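TRNA (adenine(9)-N1)-methyltransferase (Sulfolobus acidocaldarius, PDB 5A7Z) catalyses the S-adenosyl-L-methionine-dependent methylation of N1 of adenosine 9 in tRNA, as an archaeal member of the TRM10 family of SPOUT methyltransferases. Local coordinates at residues I249-V252 / D256-L259; S137-F142 / G146-V151; K79-S82 / T88-Y91. All blocks are in the same frame, centred on the assembly; numbering follows the deposited sequence.

Interaction 1: residues I249-V252 / D256-L259; sequences ILRV and DQSL
Gln257 meets Arg251 twice, once through the backbone and once along the side chains. The backbone bond is the straighter: Gln257 N donates to Arg251 O at 3.1 Å, with an N-H...O angle of 160°. Beside it the two side chains run the same way, with the guanidinium and amide planes only 21° apart. Arg251 NH1 reaches Gln257 OE1 at 3.1 Å, but the bond is strongly bent and counts as weak. The same oxygen lies against the aliphatic stem, 3.1 Å from Arg251 CB. The arginine chain is bent at chi2 (-54°), which brings CG, CD and the guanidinium past one oxygen in succession.

Val252 forms the second half of the contact. Its CA-H points at Gln257 O with CA 3.3 Å from the oxygen, while CG2, beside its own backbone N, lies 3.7 Å from Leu259 CA and 4.3 Å from Leu259 CD1.

The chain leaves helix 242-255 at Asp256, whose phi is positive, and Ser258 is the N-cap of helix 259-265. Because Gln257 N bonds six residues back, the closure is one residue longer than the 6→1 bond of a Schellman motif. Around this turn, Glu247 forms a salt bridge with Arg251 NE, Arg192 donates to Val252 O, and Asp188 accepts from Leu259 N.

With an alanine here instead of Arg251, Glu247 would probably lose its ionic partner and the Gln257 amide would be freer to turn. The bond qualities imply a division of labour: the main-chain bond holds the linker to the end of helix 242-255 and the valine methyl reaches the start of helix 259-265, whereas the guanidinium is committed mainly to Glu247 and only lightly to Gln257.

Interaction 2: residues S137-F142 / G146-V151; sequences SVIRKF and GNLTVV
Ile139 holds CG1 roughly anti to its backbone N (chi1 -153°), which sends the longer branch from helix 122-142 toward the start of strand 148-151. There it meets Leu148, which also has CG anti to the backbone N (chi1 -179°); the leucine atom closest to Ile139 CG1 is CB, at 4.1 Å, and the two side chains cross at a slant. The terminal methyl goes a little further along the chain: Ile139 CD1 is 4.3 Å from Asn147 CB and equally 4.3 Å from Asn147 O, a loose approach to both. The other branch, Ile139 CG2, comes to 4.4 Å from Leu148 CD2.

These separations, a CA-CA distance of 6.9 Å between Ile139 and Leu148, and a buried surface of only 131 Å² all describe an apolar contact made essentially by one isoleucine. All three touching residues are buried. The amide of Asn147 is used by strand 109-113 and its lead-in: ND2 donates to Pro108 O, and the Asn147 backbone is hydrogen-bonded with Met110. Met110 also touches Ile139, while Ile112 and Leu158 touch Leu148, so neighbouring strand and loop residues complete this part of the core.

The helix here packs on the strand that follows it, and that strand pairs in parallel with strand 109-113, which precedes the helix. Strand 109-113, helix 122-142 and strand 148-151 thus form a beta-alpha-beta crossover, the building unit of the Rossmann-like alpha/beta core of SPOUT methyltransferases.

Interaction 3: residues K79-S82 / T88-Y91; sequences KLIS and TSRY
Ile81 touches Ser89 across a mixed beta-sheet in which strands 78-82 and 87-89 both pair antiparallel with the long strand 60-75. The two share a partner strand but are not paired with each other. Their closest CA atoms, those of Ile81 and Ser89, are 7.7 Å apart, too far for neighbouring strands, and side chains bridge the interval.

The direct contacts are van der Waals ones. Ile81 CG1 sits between its own backbone N and carbonyl carbon (chi1 69°), and a fully extended chi2 (177°) then carries CD1 straight out to the other segment. Ser89 points its CB back toward Ile81. The methyl Ile81 CD1 is 3.6 Å from Ser89 CB and 3.1 Å from Ser89 OG, a close carbon-oxygen approach in which the hydroxyl lies against the end of an apolar chain. Tyr40 of strand 38-40 touches both residues.

Polar and charged interactions surround this methyl-hydroxyl contact. Lys79 NZ forms a salt bridge with Glu87, the residue before Thr88, so a charged pair also links strands 78-82 and 87-89. On strand 78-82, Ser82 OG is hydrogen-bonded to Gly42 O, and the backbone of Ile81 is hydrogen-bonded with Ile39.

Beyond Ser89 the chain turns a corner at Arg90. On the near side of that corner the main chain itself meets the isoleucine: Ile81 CD1 lies 3.8 Å from Thr88 C.

In the fold
Interactions 1 and 2 are in direct contact, whereas interaction 3 stands apart. The centres of the first two are 16 Å apart, and helices 242-255 and 122-142 join them: Leu250 CB lies 3.6 Å from Phe142 CG, and Leu250 CD1 is 3.9 Å from Ile139 CD1, the isoleucine of interaction 2. Both fall within the TRM10-type methyltransferase range. Interaction 3, in the five-stranded sheet that contains strands 60-75 and 78-82, separate from the sheet of strand 148-151, has its centre 30 Å from that of interaction 1 and 29 Å from that of interaction 2; nearest atoms are about 16 and 13 Å away. None of the three contacts includes a bound cofactor or tRNA.

Interaction 1: residues I249-V252 / D256-L259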
ATOM      1  N   ILE A 249       5.733  -4.185   4.977  1.00 35.51           N
ATOM      2  CA  ILE A 249       4.997  -5.205   4.209  1.00 34.28           C
ATOM      3  C   ILE A 249       5.036  -4.772   2.747  1.00 31.73           C
ATOM      4  O   ILE A 249       5.307  -5.552   1.862  1.00 31.91           O
ATOM      5  CB  ILE A 249       3.503  -5.345   4.644  1.00 35.72           C
ATOM      6  CG1 ILE A 249       3.343  -5.598   6.149  1.00 40.81           C
ATOM      7  CG2 ILE A 249       2.811  -6.458   3.873  1.00 32.74           C
ATOM      8  CD1 ILE A 249       4.005  -6.857   6.641  1.00 40.40           C
ATOM      9  N   LEU A 250       4.746  -3.516   2.512  1.00 32.06           N
ATOM     10  CA  LEU A 250       4.674  -2.998   1.154  1.00 32.78           C
ATOM     11  C   LEU A 250       6.068  -2.952   0.480  1.00 32.93           C
ATOM     12  O   LEU A 250       6.157  -3.149  -0.711  1.00 34.33           O
ATOM     13  CB  LEU A 250       4.010  -1.626   1.153  1.00 32.87           C
ATOM     14  CG  LEU A 250       2.546  -1.580   1.623  1.00 37.28           C
ATOM     15  CD1 LEU A 250       2.106  -0.136   1.837  1.00 38.88           C
ATOM     16  CD2 LEU A 250       1.625  -2.258   0.619  1.00 37.22           C
ATOM     17  N   ARG A 251       7.149  -2.766   1.248  1.00 32.95           N
ATOM     18  CA  ARG A 251       8.500  -2.809   0.665  1.00 36.17           C
ATOM     19  C   ARG A 251       8.676  -4.140   0.021  1.00 32.88           C
ATOM     20  O   ARG A 251       9.256  -4.249  -1.031  1.00 29.28           O
ATOM     21  CB  ARG A 251       9.623  -2.733   1.717  1.00 42.49           C
ATOM     22  CG  ARG A 251       9.729  -1.505   2.592  1.00 45.24           C
ATOM     23  CD  ARG A 251       9.786  -0.252   1.817  1.00 46.09           C
ATOM     24  NE  ARG A 251      10.480   0.826   2.545  1.00 44.63           N
ATOM     25  CZ  ARG A 251      11.623   1.367   2.148  1.00 45.10           C
ATOM     26  NH1 ARG A 251      12.290   0.853   1.125  1.00 48.92           N
ATOM     27  NH2 ARG A 251      12.130   2.383   2.795  1.00 51.89           N
ATOM     28  N   VAL A 252       8.296  -5.174   0.765  1.00 33.41           N
ATOM     29  CA  VAL A 252       8.586  -6.537   0.402  1.00 33.53           C
ATOM     30  C   VAL A 252       7.698  -6.949  -0.775  1.00 37.23           C
ATOM     31  O   VAL A 252       8.180  -7.501  -1.753  1.00 38.66           O
ATOM     32  CB  VAL A 252       8.383  -7.474   1.597  1.00 34.31           C
ATOM     33  CG1 VAL A 252       8.433  -8.914   1.153  1.00 39.01           C
ATOM     34  CG2 VAL A 252       9.439  -7.213   2.666  1.00 35.23           C
ATOM     35  N   ASP A 256       9.737  -5.663  -4.066  1.00 39.98           N
ATOM     36  CA  ASP A 256      10.557  -6.865  -4.026  1.00 44.94           C
ATOM     37  C   ASP A 256      11.763  -6.703  -3.117  1.00 41.90           C
ATOM     38  O   ASP A 256      12.824  -7.211  -3.404  1.00 42.80           O
ATOM     39  CB  ASP A 256      11.000  -7.263  -5.437  1.00 44.60           C
ATOM     40  CG  ASP A 256       9.846  -7.748  -6.282  1.00 44.61           C
ATOM     41  OD1 ASP A 256       9.085  -8.605  -5.778  1.00 49.77           O
ATOM     42  OD2 ASP A 256       9.674  -7.242  -7.424  1.00 49.27           O
ATOM     43  N   GLN A 257      11.585  -6.010  -2.011  1.00 39.03           N
ATOM     44  CA  GLN A 257      12.639  -5.870  -1.097  1.00 38.47           C
ATOM     45  C   GLN A 257      12.685  -7.065  -0.186  1.00 43.82           C
ATOM     46  O   GLN A 257      11.677  -7.722   0.098  1.00 39.65           O
ATOM     47  CB  GLN A 257      12.485  -4.606  -0.288  1.00 44.22           C
ATOM     48  CG  GLN A 257      13.675  -3.694  -0.404  1.00 45.28           C
ATOM     49  CD  GLN A 257      13.681  -2.585   0.614  1.00 50.90           C
ATOM     50  OE1 GLN A 257      12.650  -2.229   1.168  1.00 52.34           O
ATOM     51  NE2 GLN A 257      14.865  -2.036   0.879  1.00 58.23           N
ATOM     52  N   SER A 258      13.900  -7.376   0.222  1.00 43.05           N
ATOM     53  CA  SER A 258      14.157  -8.274   1.327  1.00 40.24           C
ATOM     54  C   SER A 258      13.445  -7.771   2.617  1.00 35.86           C
ATOM     55  O   SER A 258      13.449  -6.562   2.932  1.00 34.11           O
ATOM     56  CB  SER A 258      15.675  -8.323   1.521  1.00 41.78           C
ATOM     57  OG  SER A 258      16.020  -9.143   2.566  1.00 47.02           O
ATOM     58  N   LEU A 259      12.845  -8.693   3.353  1.00 33.98           N
ATOM     59  CA  LEU A 259      12.288  -8.390   4.664  1.00 38.08           C
ATOM     60  C   LEU A 259      13.347  -7.761   5.550  1.00 40.90           C
ATOM     61  O   LEU A 259      13.140  -6.687   6.119  1.00 40.39           O
ATOM     62  CB  LEU A 259      11.764  -9.670   5.319  1.00 42.07           C
ATOM     63  CG  LEU A 259      11.114  -9.492   6.696  1.00 45.57           C
ATOM     64  CD1 LEU A 259      10.256  -8.242   6.747  1.00 43.32           C
ATOM     65  CD2 LEU A 259      10.284 -10.712   7.063  1.00 45.47           C
TER

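Interaction 2: residues S137-F142 / G146-V151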
ATOM      1  N   SER A 137      -0.331   8.203   4.050  1.00 35.20           N
ATOM      2  CA  SER A 137       0.864   8.637   3.261  1.00 35.80           C
ATOM      3  C   SER A 137       1.668   7.458   2.774  1.00 32.39           C
ATOM      4  O   SER A 137       2.118   7.446   1.654  1.00 31.42           O
ATOM      5  CB  SER A 137       1.778   9.565   4.060  1.00 37.22           C
ATOM      6  OG  SER A 137       1.229  10.856   4.103  1.00 42.35           O
ATOM      7  N   VAL A 138       1.824   6.457   3.617  1.00 29.79           N
ATOM      8  CA  VAL A 138       2.451   5.222   3.201  1.00 30.44           C
ATOM      9  C   VAL A 138       1.696   4.535   2.059  1.00 28.95           C
ATOM     10  O   VAL A 138       2.296   4.182   1.036  1.00 30.52           O
ATOM     11  CB  VAL A 138       2.624   4.258   4.382  1.00 30.95           C
ATOM     12  CG1 VAL A 138       3.136   2.927   3.902  1.00 32.33           C
ATOM     13  CG2 VAL A 138       3.593   4.856   5.425  1.00 31.91           C
ATOM     14  N   ILE A 139       0.402   4.321   2.209  1.00 27.75           N
ATOM     15  CA  ILE A 139      -0.329   3.576   1.160  1.00 29.51           C
ATOM     16  C   ILE A 139      -0.201   4.281  -0.199  1.00 28.18           C
ATOM     17  O   ILE A 139      -0.060   3.655  -1.246  1.00 26.99           O
ATOM     18  CB  ILE A 139      -1.793   3.304   1.526  1.00 28.04           C
ATOM     19  CG1 ILE A 139      -2.297   2.032   0.821  1.00 30.27           C
ATOM     20  CG2 ILE A 139      -2.701   4.458   1.152  1.00 29.19           C
ATOM     21  CD1 ILE A 139      -1.693   0.752   1.335  1.00 29.70           C
ATOM     22  N   ARG A 140      -0.147   5.586  -0.154  1.00 29.51           N
ATOM     23  CA  ARG A 140      -0.040   6.381  -1.364  1.00 32.82           C
ATOM     24  C   ARG A 140       1.327   6.335  -2.037  1.00 29.73           C
ATOM     25  O   ARG A 140       1.422   6.664  -3.184  1.00 25.12           O
ATOM     26  CB  ARG A 140      -0.417   7.805  -1.054  1.00 34.50           C
ATOM     27  CG  ARG A 140      -1.898   7.997  -1.050  1.00 33.86           C
ATOM     28  CD  ARG A 140      -2.236   9.416  -0.655  1.00 33.94           C
ATOM     29  NE  ARG A 140      -3.676   9.578  -0.596  1.00 35.55           N
ATOM     30  CZ  ARG A 140      -4.294  10.710  -0.269  1.00 38.34           C
ATOM     31  NH1 ARG A 140      -3.596  11.789   0.044  1.00 39.45           N
ATOM     32  NH2 ARG A 140      -5.620  10.750  -0.234  1.00 34.69           N
ATOM     33  N   LYS A 141       2.326   5.878  -1.307  1.00 28.06           N
ATOM     34  CA  LYS A 141       3.648   5.657  -1.809  1.00 29.16           C
ATOM     35  C   LYS A 141       3.743   4.363  -2.622  1.00 27.88           C
ATOM     36  O   LYS A 141       4.557   4.252  -3.474  1.00 32.55           O
ATOM     37  CB  LYS A 141       4.625   5.564  -0.641  1.00 34.39           C
ATOM     38  CG  LYS A 141       5.495   6.746  -0.367  1.00 37.92           C
ATOM     39  CD  LYS A 141       4.744   8.028  -0.254  1.00 44.99           C
ATOM     40  CE  LYS A 141       5.346   8.953   0.783  1.00 54.97           C
ATOM     41  NZ  LYS A 141       4.464  10.097   1.124  1.00 56.93           N
ATOM     42  N   PHE A 142       2.902   3.387  -2.300  1.00 27.75           N
ATOM     43  CA  PHE A 142       2.996   2.079  -2.936  1.00 27.08           C
ATOM     44  C   PHE A 142       1.783   1.745  -3.795  1.00 29.79           C
ATOM     45  O   PHE A 142       1.923   1.281  -4.927  1.00 29.76           O
ATOM     46  CB  PHE A 142       3.203   0.988  -1.882  1.00 28.74           C
ATOM     47  CG  PHE A 142       4.474   1.140  -1.095  1.00 29.49           C
ATOM     48  CD1 PHE A 142       4.530   1.988  -0.002  1.00 29.53           C
ATOM     49  CD2 PHE A 142       5.612   0.434  -1.448  1.00 29.49           C
ATOM     50  CE1 PHE A 142       5.697   2.130   0.725  1.00 33.62           C
ATOM     51  CE2 PHE A 142       6.782   0.571  -0.726  1.00 33.54           C
ATOM     52  CZ  PHE A 142       6.825   1.420   0.362  1.00 34.85           C
ATOM     53  N   GLY A 146      -7.400   3.002  -1.763  1.00 36.33           N
ATOM     54  CA  GLY A 146      -8.480   1.990  -1.780  1.00 36.86           C
ATOM     55  C   GLY A 146      -8.001   0.636  -1.307  1.00 36.07           C
ATOM     56  O   GLY A 146      -8.797  -0.271  -1.095  1.00 35.68           O
ATOM     57  N   ASN A 147      -6.698   0.510  -1.133  1.00 34.99           N
ATOM     58  CA  ASN A 147      -6.077  -0.703  -0.647  1.00 30.14           C
ATOM     59  C   ASN A 147      -5.910  -0.656   0.850  1.00 31.77           C
ATOM     60  O   ASN A 147      -5.379  -1.529   1.426  1.00 35.87           O
ATOM     61  CB  ASN A 147      -4.717  -0.916  -1.293  1.00 32.41           C
ATOM     62  CG  ASN A 147      -4.794  -1.245  -2.764  1.00 30.37           C
ATOM     63  OD1 ASN A 147      -4.603  -0.411  -3.592  1.00 35.92           O
ATOM     64  ND2 ASN A 147      -5.059  -2.459  -3.071  1.00 30.35           N
ATOM     65  N   LEU A 148      -6.362   0.401   1.462  1.00 30.68           N
ATOM     66  CA  LEU A 148      -6.304   0.559   2.874  1.00 32.90           C
ATOM     67  C   LEU A 148      -7.722   0.501   3.407  1.00 34.78           C
ATOM     68  O   LEU A 148      -8.629   1.156   2.870  1.00 33.55           O
ATOM     69  CB  LEU A 148      -5.669   1.905   3.227  1.00 31.07           C
ATOM     70  CG  LEU A 148      -5.500   2.219   4.706  1.00 36.02           C
ATOM     71  CD1 LEU A 148      -4.558   1.225   5.397  1.00 36.51           C
ATOM     72  CD2 LEU A 148      -4.942   3.650   4.832  1.00 39.82           C
ATOM     73  N   THR A 149      -7.894  -0.295   4.456  1.00 33.82           N
ATOM     74  CA  THR A 149      -9.154  -0.428   5.163  1.00 34.15           C
ATOM     75  C   THR A 149      -8.892  -0.197   6.646  1.00 32.25           C
ATOM     76  O   THR A 149      -7.912  -0.757   7.223  1.00 30.30           O
ATOM     77  CB  THR A 149      -9.746  -1.835   4.952  1.00 38.16           C
ATOM     78  OG1 THR A 149     -10.321  -1.910   3.653  1.00 43.04           O
ATOM     79  CG2 THR A 149     -10.823  -2.144   5.957  1.00 40.67           C
ATOM     80  N   VAL A 150      -9.710   0.663   7.240  1.00 25.35           N
ATOM     81  CA  VAL A 150      -9.730   0.865   8.691  1.00 32.71           C
ATOM     82  C   VAL A 150     -11.015   0.344   9.249  1.00 33.63           C
ATOM     83  O   VAL A 150     -12.139   0.662   8.751  1.00 29.00           O
ATOM     84  CB  VAL A 150      -9.628   2.340   9.098  1.00 34.40           C
ATOM     85  CG1 VAL A 150      -9.609   2.475  10.616  1.00 33.44           C
ATOM     86  CG2 VAL A 150      -8.396   2.963   8.487  1.00 35.13           C
ATOM     87  N   VAL A 151     -10.884  -0.530  10.206  1.00 34.80           N
ATOM     88  CA  VAL A 151     -12.042  -1.172  10.731  1.00 40.83           C
ATOM     89  C   VAL A 151     -12.161  -1.030  12.213  1.00 44.86           C
ATOM     90  O   VAL A 151     -11.227  -1.188  12.943  1.00 41.14           O
ATOM     91  CB  VAL A 151     -12.105  -2.640  10.313  1.00 41.92           C
ATOM     92  CG1 VAL A 151     -11.035  -3.420  11.013  1.00 46.44           C
ATOM     93  CG2 VAL A 151     -13.453  -3.218  10.648  1.00 45.69           C
TER

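Interaction 3: residues K79-S82 / T88-Y91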
ATOM      1  N   LYS A  79       8.066   4.126 -21.734  1.00 30.68           N
ATOM      2  CA  LYS A  79       9.154   5.065 -21.545  1.00 31.25           C
ATOM      3  C   LYS A  79       8.682   6.361 -20.896  1.00 31.33           C
ATOM      4  O   LYS A  79       7.720   7.016 -21.380  1.00 28.48           O
ATOM      5  CB  LYS A  79       9.795   5.399 -22.888  1.00 36.86           C
ATOM      6  CG  LYS A  79      10.458   4.229 -23.594  1.00 39.09           C
ATOM      7  CD  LYS A  79      11.126   4.740 -24.865  1.00 46.63           C
ATOM      8  CE  LYS A  79      11.542   3.627 -25.805  1.00 58.68           C
ATOM      9  NZ  LYS A  79      12.574   4.091 -26.784  1.00 73.68           N
ATOM     10  N   LEU A  80       9.367   6.756 -19.820  1.00 26.44           N
ATOM     11  CA  LEU A  80       9.063   8.018 -19.138  1.00 29.44           C
ATOM     12  C   LEU A  80      10.183   8.963 -19.383  1.00 30.71           C
ATOM     13  O   LEU A  80      11.343   8.648 -19.080  1.00 31.64           O
ATOM     14  CB  LEU A  80       8.882   7.807 -17.635  1.00 29.83           C
ATOM     15  CG  LEU A  80       7.860   6.723 -17.245  1.00 30.42           C
ATOM     16  CD1 LEU A  80       7.717   6.568 -15.742  1.00 29.43           C
ATOM     17  CD2 LEU A  80       6.486   7.011 -17.868  1.00 32.92           C
ATOM     18  N   ILE A  81       9.874  10.071 -20.042  1.00 30.01           N
ATOM     19  CA  ILE A  81      10.902  10.949 -20.532  1.00 29.41           C
ATOM     20  C   ILE A  81      10.718  12.332 -20.038  1.00 29.89           C
ATOM     21  O   ILE A  81       9.616  12.746 -19.695  1.00 31.17           O
ATOM     22  CB  ILE A  81      10.956  11.011 -22.072  1.00 31.25           C
ATOM     23  CG1 ILE A  81       9.724  11.710 -22.650  1.00 30.70           C
ATOM     24  CG2 ILE A  81      11.126   9.634 -22.650  1.00 31.85           C
ATOM     25  CD1 ILE A  81       9.772  11.856 -24.144  1.00 33.81           C
ATOM     26  N   SER A  82      11.814  13.072 -20.006  1.00 33.68           N
ATOM     27  CA  SER A  82      11.772  14.422 -19.510  1.00 39.11           C
ATOM     28  C   SER A  82      12.978  15.233 -19.998  1.00 41.52           C
ATOM     29  O   SER A  82      13.979  14.667 -20.425  1.00 48.48           O
ATOM     30  CB  SER A  82      11.747  14.385 -17.992  1.00 40.52           C
ATOM     31  OG  SER A  82      11.476  15.667 -17.500  1.00 44.04           O
ATOM     32  N   THR A  88      11.070  10.699 -28.256  1.00 33.58           N
ATOM     33  CA  THR A  88       9.850  11.439 -28.542  1.00 36.35           C
ATOM     34  C   THR A  88       8.736  10.857 -27.702  1.00 30.74           C
ATOM     35  O   THR A  88       8.722   9.678 -27.483  1.00 32.14           O
ATOM     36  CB  THR A  88       9.453  11.232 -29.991  1.00 37.79           C
ATOM     37  OG1 THR A  88      10.467  11.769 -30.801  1.00 49.16           O
ATOM     38  CG2 THR A  88       8.150  11.926 -30.317  1.00 43.02           C
ATOM     39  N   SER A  89       7.786  11.684 -27.274  1.00 32.08           N
ATOM     40  CA  SER A  89       6.485  11.190 -26.778  1.00 30.90           C
ATOM     41  C   SER A  89       5.404  11.935 -27.514  1.00 28.53           C
ATOM     42  O   SER A  89       5.682  12.975 -28.082  1.00 29.37           O
ATOM     43  CB  SER A  89       6.352  11.410 -25.284  1.00 30.42           C
ATOM     44  OG  SER A  89       6.892  12.671 -24.889  1.00 36.17           O
ATOM     45  N   ARG A  90       4.193  11.377 -27.529  1.00 26.81           N
ATOM     46  CA  ARG A  90       2.998  12.019 -28.121  1.00 27.79           C
ATOM     47  C   ARG A  90       1.992  12.422 -27.061  1.00 28.13           C
ATOM     48  O   ARG A  90       0.896  12.903 -27.386  1.00 28.42           O
ATOM     49  CB  ARG A  90       2.287  11.013 -29.045  1.00 33.83           C
ATOM     50  CG  ARG A  90       3.134  10.520 -30.201  1.00 35.46           C
ATOM     51  CD  ARG A  90       3.645  11.711 -30.998  1.00 42.28           C
ATOM     52  NE  ARG A  90       3.848  11.334 -32.380  1.00 55.48           N
ATOM     53  CZ  ARG A  90       3.197  11.845 -33.413  1.00 49.85           C
ATOM     54  NH1 ARG A  90       2.302  12.811 -33.257  1.00 54.68           N
ATOM     55  NH2 ARG A  90       3.461  11.383 -34.609  1.00 58.45           N
ATOM     56  N   TYR A  91       2.310  12.110 -25.798  1.00 28.30           N
ATOM     57  CA  TYR A  91       1.446  12.394 -24.658  1.00 26.60           C
ATOM     58  C   TYR A  91       2.303  12.926 -23.527  1.00 28.07           C
ATOM     59  O   TYR A  91       3.392  12.379 -23.233  1.00 27.77           O
ATOM     60  CB  TYR A  91       0.690  11.138 -24.233  1.00 27.85           C
ATOM     61  CG  TYR A  91      -0.341  10.730 -25.250  1.00 28.66           C
ATOM     62  CD1 TYR A  91      -1.575  11.344 -25.289  1.00 31.63           C
ATOM     63  CD2 TYR A  91      -0.037   9.802 -26.244  1.00 31.84           C
ATOM     64  CE1 TYR A  91      -2.521  11.018 -26.261  1.00 33.87           C
ATOM     65  CE2 TYR A  91      -0.981   9.432 -27.186  1.00 31.08           C
ATOM     66  CZ  TYR A  91      -2.210  10.055 -27.205  1.00 34.72           C
ATOM     67  OH  TYR A  91      -3.125   9.753 -28.197  1.00 38.60           O
TER